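PDB 3IJ3: cytosol aminopeptidase from Coxiella burnetii, which probably acts as a manganese-dependent metalloaminopeptidase of the M17 family, removing residues from the N-terminal ends of peptides. Local coordinates for residues A[166-178]-A[460-474]. Residues are numbered along the deposited sequence; the frame is centred on the assembly and turned at random. Where two conformers were deposited one is given.
Sequences WLTTIYLIRDLIN and GRPIGGEAMALRAVF
Trp166 spreads its indole beneath the aliphatic part of Arg471: CG of Arg471 stands 4.0 Å from the centroid of the Trp166 six-membered ring and 11° off its normal, a CH-pi contact over the face. The Arg471 guanidinium, steeply inclined to the indole, does not stack on it; instead a water accepts from Trp166 NE1 and, weakly, from Arg471 NH2. Both Arg471 contacts describe one of two modelled conformers and are less certain. The six-membered ring also turns its edge to the face of Phe474 in an offset edge-to-face pair, planes at 84°. Farther along helix 157-178, Ile173 meets Leu470 tip to tip, CD1 to CD1, and Ala467 CB sits against Ile170 and Ile173.

The polar half belongs to Arg174. Its chain, extended from CG to NE, carries the guanidinium past the Gly465 carbonyl to lie alongside Glu466, which it grips side-on: NE gives to OE2 at 2.9 Å, nearly straight, and NH2 to OE1 at 2.9 Å, forming a salt bridge. NH2 also donates to Gly460 O at 2.9 Å, in the carbonyl plane, while Pro462 CD covers one guanidinium face and NH1 bonds to Leu135 O in helix 123-135. Glu466 is fixed in turn by Ala467 N on the anti lone pair of OE2 and by Asn454 on OE1. At the helix end, Asn178 OD1 takes Gly465 N at 2.8 Å and 175°, although the donor lies above the carbonyl plane. The lack of a side chain at Gly464 makes room for Asn178 OD1, and that at Gly465 lets Ile177 CG2 come within 3.4 Å of Gly465 CA.

Strand 464-465, which pairs antiparallel with strand 445-454, and its flanking loops are thus joined to helix 157-178 by directional bonds, and helix 470-481 by apolar and aromatic packing. Pairing the buried Arg174 with Glu466 probably offsets both charges and stabilises their ionised forms.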
loop_
_atom_site.group_PDB
_atom_site.type_symbol
_atom_site.label_atom_id
_atom_site.label_comp_id
_atom_site.label_asym_id
_atom_site.label_seq_id
_atom_site.Cartn_x
_atom_site.Cartn_y
_atom_site.Cartn_z
ATOM N N TRP A 166 -33.993 -25.245 -18.455
ATOM C CA TRP A 166 -32.743 -24.939 -17.772
ATOM C C TRP A 166 -31.771 -24.116 -18.609
ATOM O O TRP A 166 -31.167 -23.186 -18.092
ATOM C CB TRP A 166 -32.025 -26.200 -17.239
ATOM C CG TRP A 166 -32.505 -26.614 -15.898
ATOM C CD1 TRP A 166 -33.159 -27.759 -15.574
ATOM C CD2 TRP A 166 -32.388 -25.858 -14.685
ATOM N NE1 TRP A 166 -33.453 -27.772 -14.231
ATOM C CE2 TRP A 166 -32.984 -26.614 -13.665
ATOM C CE3 TRP A 166 -31.830 -24.620 -14.369
ATOM C CZ2 TRP A 166 -33.045 -26.166 -12.347
ATOM C CZ3 TRP A 166 -31.894 -24.166 -13.065
ATOM C CH2 TRP A 166 -32.492 -24.943 -12.067
ATOM N N LEU A 167 -31.610 -24.469 -19.880
ATOM C CA LEU A 167 -30.665 -23.782 -20.740
ATOM C C LEU A 167 -31.047 -22.325 -20.915
ATOM O O LEU A 167 -30.207 -21.431 -20.753
ATOM C CB LEU A 167 -30.586 -24.455 -22.106
ATOM C CG LEU A 167 -29.617 -23.775 -23.089
ATOM C CD1 LEU A 167 -28.406 -24.601 -23.293
ATOM C CD2 LEU A 167 -30.302 -23.595 -24.435
ATOM N N THR A 168 -32.326 -22.073 -21.221
ATOM C CA THR A 168 -32.791 -20.716 -21.421
ATOM C C THR A 168 -32.688 -19.889 -20.144
ATOM O O THR A 168 -32.352 -18.710 -20.187
ATOM C CB THR A 168 -34.207 -20.654 -22.008
ATOM O OG1 THR A 168 -35.155 -21.262 -21.112
ATOM C CG2 THR A 168 -34.230 -21.332 -23.413
ATOM N N THR A 169 -32.922 -20.523 -19.000
ATOM C CA THR A 169 -32.839 -19.819 -17.715
ATOM C C THR A 169 -31.369 -19.503 -17.384
ATOM O O THR A 169 -31.051 -18.403 -16.939
ATOM C CB THR A 169 -33.470 -20.667 -16.605
ATOM O OG1 THR A 169 -34.882 -20.849 -16.894
ATOM C CG2 THR A 169 -33.282 -20.004 -15.252
ATOM N N ILE A 170 -30.475 -20.464 -17.594
ATOM C CA ILE A 170 -29.042 -20.221 -17.324
ATOM C C ILE A 170 -28.494 -19.172 -18.297
ATOM O O ILE A 170 -27.694 -18.324 -17.886
ATOM C CB ILE A 170 -28.222 -21.525 -17.313
ATOM C CG1 ILE A 170 -28.685 -22.403 -16.134
ATOM C CG2 ILE A 170 -26.696 -21.212 -17.267
ATOM C CD1 ILE A 170 -28.211 -23.849 -16.193
ATOM N N TYR A 171 -28.897 -19.242 -19.562
ATOM C CA TYR A 171 -28.507 -18.226 -20.543
ATOM C C TYR A 171 -28.960 -16.824 -20.110
ATOM O O TYR A 171 -28.223 -15.827 -20.288
ATOM C CB TYR A 171 -29.057 -18.557 -21.914
ATOM C CG TYR A 171 -28.188 -19.491 -22.763
ATOM C CD1 TYR A 171 -27.452 -20.534 -22.202
ATOM C CD2 TYR A 171 -28.184 -19.361 -24.138
ATOM C CE1 TYR A 171 -26.688 -21.411 -23.022
ATOM C CE2 TYR A 171 -27.445 -20.213 -24.942
ATOM C CZ TYR A 171 -26.692 -21.226 -24.384
ATOM O OH TYR A 171 -25.980 -22.063 -25.253
ATOM N N LEU A 172 -30.175 -16.731 -19.570
ATOM C CA LEU A 172 -30.694 -15.458 -19.087
ATOM C C LEU A 172 -29.796 -14.917 -17.965
ATOM O O LEU A 172 -29.428 -13.742 -17.961
ATOM C CB LEU A 172 -32.132 -15.596 -18.593
ATOM C CG LEU A 172 -32.747 -14.379 -17.920
ATOM C CD1 LEU A 172 -32.811 -13.200 -18.915
ATOM C CD2 LEU A 172 -34.172 -14.749 -17.408
ATOM N N ILE A 173 -29.475 -15.776 -16.989
ATOM C CA ILE A 173 -28.611 -15.389 -15.864
ATOM C C ILE A 173 -27.256 -14.911 -16.369
ATOM O O ILE A 173 -26.765 -13.846 -15.960
ATOM C CB ILE A 173 -28.457 -16.558 -14.862
ATOM C CG1 ILE A 173 -29.790 -16.817 -14.168
ATOM C CG2 ILE A 173 -27.383 -16.263 -13.798
ATOM C CD1 ILE A 173 -29.841 -18.083 -13.332
ATOM N N ARG A 174 -26.656 -15.696 -17.265
ATOM C CA ARG A 174 -25.368 -15.333 -17.847
ATOM C C ARG A 174 -25.453 -14.012 -18.577
ATOM O O ARG A 174 -24.576 -13.170 -18.414
ATOM C CB ARG A 174 -24.861 -16.431 -18.777
ATOM C CG ARG A 174 -24.389 -17.688 -18.051
ATOM C CD ARG A 174 -24.051 -18.764 -19.060
ATOM N NE ARG A 174 -23.423 -19.934 -18.451
ATOM C CZ ARG A 174 -22.935 -20.961 -19.145
ATOM N NH1 ARG A 174 -23.060 -20.995 -20.464
ATOM N NH2 ARG A 174 -22.360 -21.983 -18.516
ATOM N N ASP A 175 -26.512 -13.821 -19.372
ATOM C CA ASP A 175 -26.699 -12.582 -20.142
ATOM C C ASP A 175 -26.833 -11.354 -19.236
ATOM O O ASP A 175 -26.184 -10.328 -19.483
ATOM C CB ASP A 175 -27.936 -12.648 -21.077
ATOM C CG ASP A 175 -27.732 -13.527 -22.324
ATOM O OD1 ASP A 175 -26.594 -13.905 -22.664
ATOM O OD2 ASP A 175 -28.755 -13.805 -23.003
ATOM N N LEU A 176 -27.656 -11.452 -18.186
ATOM C CA LEU A 176 -27.855 -10.323 -17.291
ATOM C C LEU A 176 -26.543 -9.938 -16.596
ATOM O O LEU A 176 -26.202 -8.768 -16.499
ATOM C CB LEU A 176 -28.946 -10.635 -16.261
ATOM C CG LEU A 176 -30.359 -10.778 -16.841
ATOM C CD1 LEU A 176 -31.354 -11.282 -15.732
ATOM C CD2 LEU A 176 -30.848 -9.460 -17.460
ATOM N N ILE A 177 -25.815 -10.932 -16.096
ATOM C CA ILE A 177 -24.533 -10.673 -15.419
ATOM C C ILE A 177 -23.504 -10.098 -16.397
ATOM O O ILE A 177 -22.819 -9.118 -16.085
ATOM C CB ILE A 177 -24.002 -11.940 -14.725
ATOM C CG1 ILE A 177 -24.918 -12.308 -13.561
ATOM C CG2 ILE A 177 -22.530 -11.735 -14.198
ATOM C CD1 ILE A 177 -24.690 -13.705 -13.012
ATOM N N ASN A 178 -23.417 -10.698 -17.577
ATOM C CA ASN A 178 -22.471 -10.227 -18.599
ATOM C C ASN A 178 -22.742 -8.820 -19.154
ATOM O O ASN A 178 -21.827 -8.160 -19.662
ATOM C CB ASN A 178 -22.404 -11.222 -19.763
ATOM C CG ASN A 178 -21.609 -12.473 -19.441
ATOM O OD1 ASN A 178 -20.653 -12.424 -18.664
ATOM N ND2 ASN A 178 -21.914 -13.563 -20.128
ATOM N N GLY A 460 -17.864 -26.137 -20.611
ATOM C CA GLY A 460 -19.236 -25.805 -20.338
ATOM C C GLY A 460 -19.418 -24.502 -19.590
ATOM O O GLY A 460 -20.558 -24.073 -19.395
ATOM N N ARG A 461 -18.306 -23.852 -19.244
ATOM C CA ARG A 461 -18.291 -22.650 -18.368
ATOM C C ARG A 461 -17.385 -21.529 -18.905
ATOM O O ARG A 461 -16.229 -21.402 -18.513
ATOM C CB ARG A 461 -17.847 -23.119 -16.978
ATOM C CG ARG A 461 -18.931 -23.975 -16.285
ATOM C CD ARG A 461 -18.355 -24.902 -15.251
ATOM N NE ARG A 461 -17.583 -25.967 -15.914
ATOM C CZ ARG A 461 -16.800 -26.850 -15.289
ATOM N NH1 ARG A 461 -16.650 -26.789 -13.969
ATOM N NH2 ARG A 461 -16.149 -27.783 -15.991
ATOM N N PRO A 462 -17.908 -20.740 -19.841
ATOM C CA PRO A 462 -17.141 -19.657 -20.452
ATOM C C PRO A 462 -16.870 -18.543 -19.465
ATOM O O PRO A 462 -17.660 -18.335 -18.556
ATOM C CB PRO A 462 -18.054 -19.163 -21.578
ATOM C CG PRO A 462 -19.173 -20.161 -21.693
ATOM C CD PRO A 462 -19.255 -20.888 -20.430
ATOM N N ILE A 463 -15.766 -17.838 -19.652
ATOM C CA ILE A 463 -15.419 -16.710 -18.781
ATOM C C ILE A 463 -16.550 -15.702 -18.784
ATOM O O ILE A 463 -17.044 -15.318 -19.844
ATOM C CB ILE A 463 -14.114 -16.014 -19.234
ATOM C CG1 ILE A 463 -12.883 -16.880 -18.929
ATOM C CG2 ILE A 463 -13.930 -14.706 -18.486
ATOM C CD1 ILE A 463 -11.598 -16.377 -19.658
ATOM N N GLY A 464 -16.929 -15.249 -17.610
ATOM C CA GLY A 464 -18.021 -14.280 -17.439
ATOM C C GLY A 464 -19.065 -14.784 -16.466
ATOM O O GLY A 464 -18.795 -15.659 -15.635
ATOM N N GLY A 465 -20.273 -14.230 -16.556
ATOM C CA GLY A 465 -21.348 -14.565 -15.617
ATOM C C GLY A 465 -21.694 -16.032 -15.606
ATOM O O GLY A 465 -21.567 -16.735 -16.630
ATOM N N GLU A 466 -22.125 -16.504 -14.457
ATOM C CA GLU A 466 -22.478 -17.889 -14.332
ATOM C C GLU A 466 -23.528 -18.122 -13.280
ATOM O O GLU A 466 -23.631 -17.371 -12.295
ATOM C CB GLU A 466 -21.220 -18.710 -14.005
ATOM C CG GLU A 466 -21.422 -20.196 -13.983
ATOM C CD GLU A 466 -21.924 -20.737 -15.314
ATOM O OE1 GLU A 466 -21.102 -21.310 -16.046
ATOM O OE2 GLU A 466 -23.136 -20.564 -15.648
ATOM N N ALA A 467 -24.334 -19.164 -13.522
ATOM C CA ALA A 467 -25.357 -19.612 -12.593
ATOM C C ALA A 467 -24.807 -20.717 -11.699
ATOM O O ALA A 467 -24.206 -21.694 -12.188
ATOM C CB ALA A 467 -26.575 -20.150 -13.362
ATOM N N MET A 468 -25.124 -20.639 -10.427
ATOM C CA MET A 468 -24.712 -21.640 -9.486
ATOM C C MET A 468 -25.779 -21.771 -8.426
ATOM O O MET A 468 -26.682 -20.935 -8.324
ATOM C CB MET A 468 -23.347 -21.301 -8.919
ATOM C CG MET A 468 -23.230 -19.910 -8.379
ATOM S SD MET A 468 -21.524 -19.305 -8.376
ATOM C CE MET A 468 -21.239 -19.318 -10.149
ATOM N N ALA A 469 -25.730 -22.889 -7.723
ATOM C CA ALA A 469 -26.667 -23.220 -6.637
ATOM C C ALA A 469 -28.125 -23.486 -7.024
ATOM O O ALA A 469 -28.827 -24.165 -6.271
ATOM C CB ALA A 469 -26.650 -22.158 -5.541
ATOM N N LEU A 470 -28.567 -22.976 -8.174
ATOM C CA LEU A 470 -29.973 -23.092 -8.582
ATOM C C LEU A 470 -30.528 -24.446 -8.816
ATOM O O LEU A 470 -31.699 -24.674 -8.494
ATOM C CB LEU A 470 -30.289 -22.234 -9.830
ATOM C CG LEU A 470 -30.117 -20.756 -9.691
ATOM C CD1 LEU A 470 -30.917 -20.110 -10.840
ATOM C CD2 LEU A 470 -30.654 -20.325 -8.354
ATOM N N ARG A 471 -29.748 -25.349 -9.413
ATOM C CA ARG A 471 -30.242 -26.694 -9.631
ATOM C C ARG A 471 -30.509 -27.361 -8.290
ATOM O O ARG A 471 -31.531 -28.018 -8.126
ATOM C CB ARG A 471 -29.316 -27.559 -10.496
ATOM C CG ARG A 471 -29.126 -27.013 -11.912
ATOM C CD ARG A 471 -28.970 -28.136 -12.905
ATOM N NE ARG A 471 -30.191 -28.938 -12.908
ATOM C CZ ARG A 471 -30.346 -30.075 -12.240
ATOM N NH1 ARG A 471 -29.339 -30.590 -11.548
ATOM N NH2 ARG A 471 -31.497 -30.712 -12.296
ATOM N N ALA A 472 -29.620 -27.139 -7.321
ATOM C CA ALA A 472 -29.789 -27.724 -5.978
ATOM C C ALA A 472 -31.050 -27.157 -5.353
ATOM O O ALA A 472 -31.892 -27.900 -4.848
ATOM C CB ALA A 472 -28.574 -27.400 -5.063
ATOM N N VAL A 473 -31.169 -25.833 -5.353
ATOM C CA VAL A 473 -32.353 -25.195 -4.747
ATOM C C VAL A 473 -33.636 -25.658 -5.432
ATOM O O VAL A 473 -34.609 -25.987 -4.753
ATOM C CB VAL A 473 -32.284 -23.667 -4.745
ATOM C CG1 VAL A 473 -33.600 -23.059 -4.176
ATOM C CG2 VAL A 473 -31.051 -23.181 -3.949
ATOM N N PHE A 474 -33.646 -25.700 -6.767
ATOM C CA PHE A 474 -34.844 -26.137 -7.471
ATOM C C PHE A 474 -35.217 -27.578 -7.147
ATOM O O PHE A 474 -36.408 -27.912 -6.994
ATOM C CB PHE A 474 -34.762 -25.915 -8.993
ATOM C CG PHE A 474 -36.067 -26.150 -9.673
ATOM C CD1 PHE A 474 -37.103 -25.241 -9.536
ATOM C CD2 PHE A 474 -36.285 -27.291 -10.429
ATOM C CE1 PHE A 474 -38.348 -25.467 -10.111
ATOM C CE2 PHE A 474 -37.525 -27.511 -11.028
ATOM C CZ PHE A 474 -38.556 -26.573 -10.867
HETATM O O HOH W 1 -34.750 -29.957 -12.842
HETATM O O HOH W 2 -19.805 -15.681 -20.476
#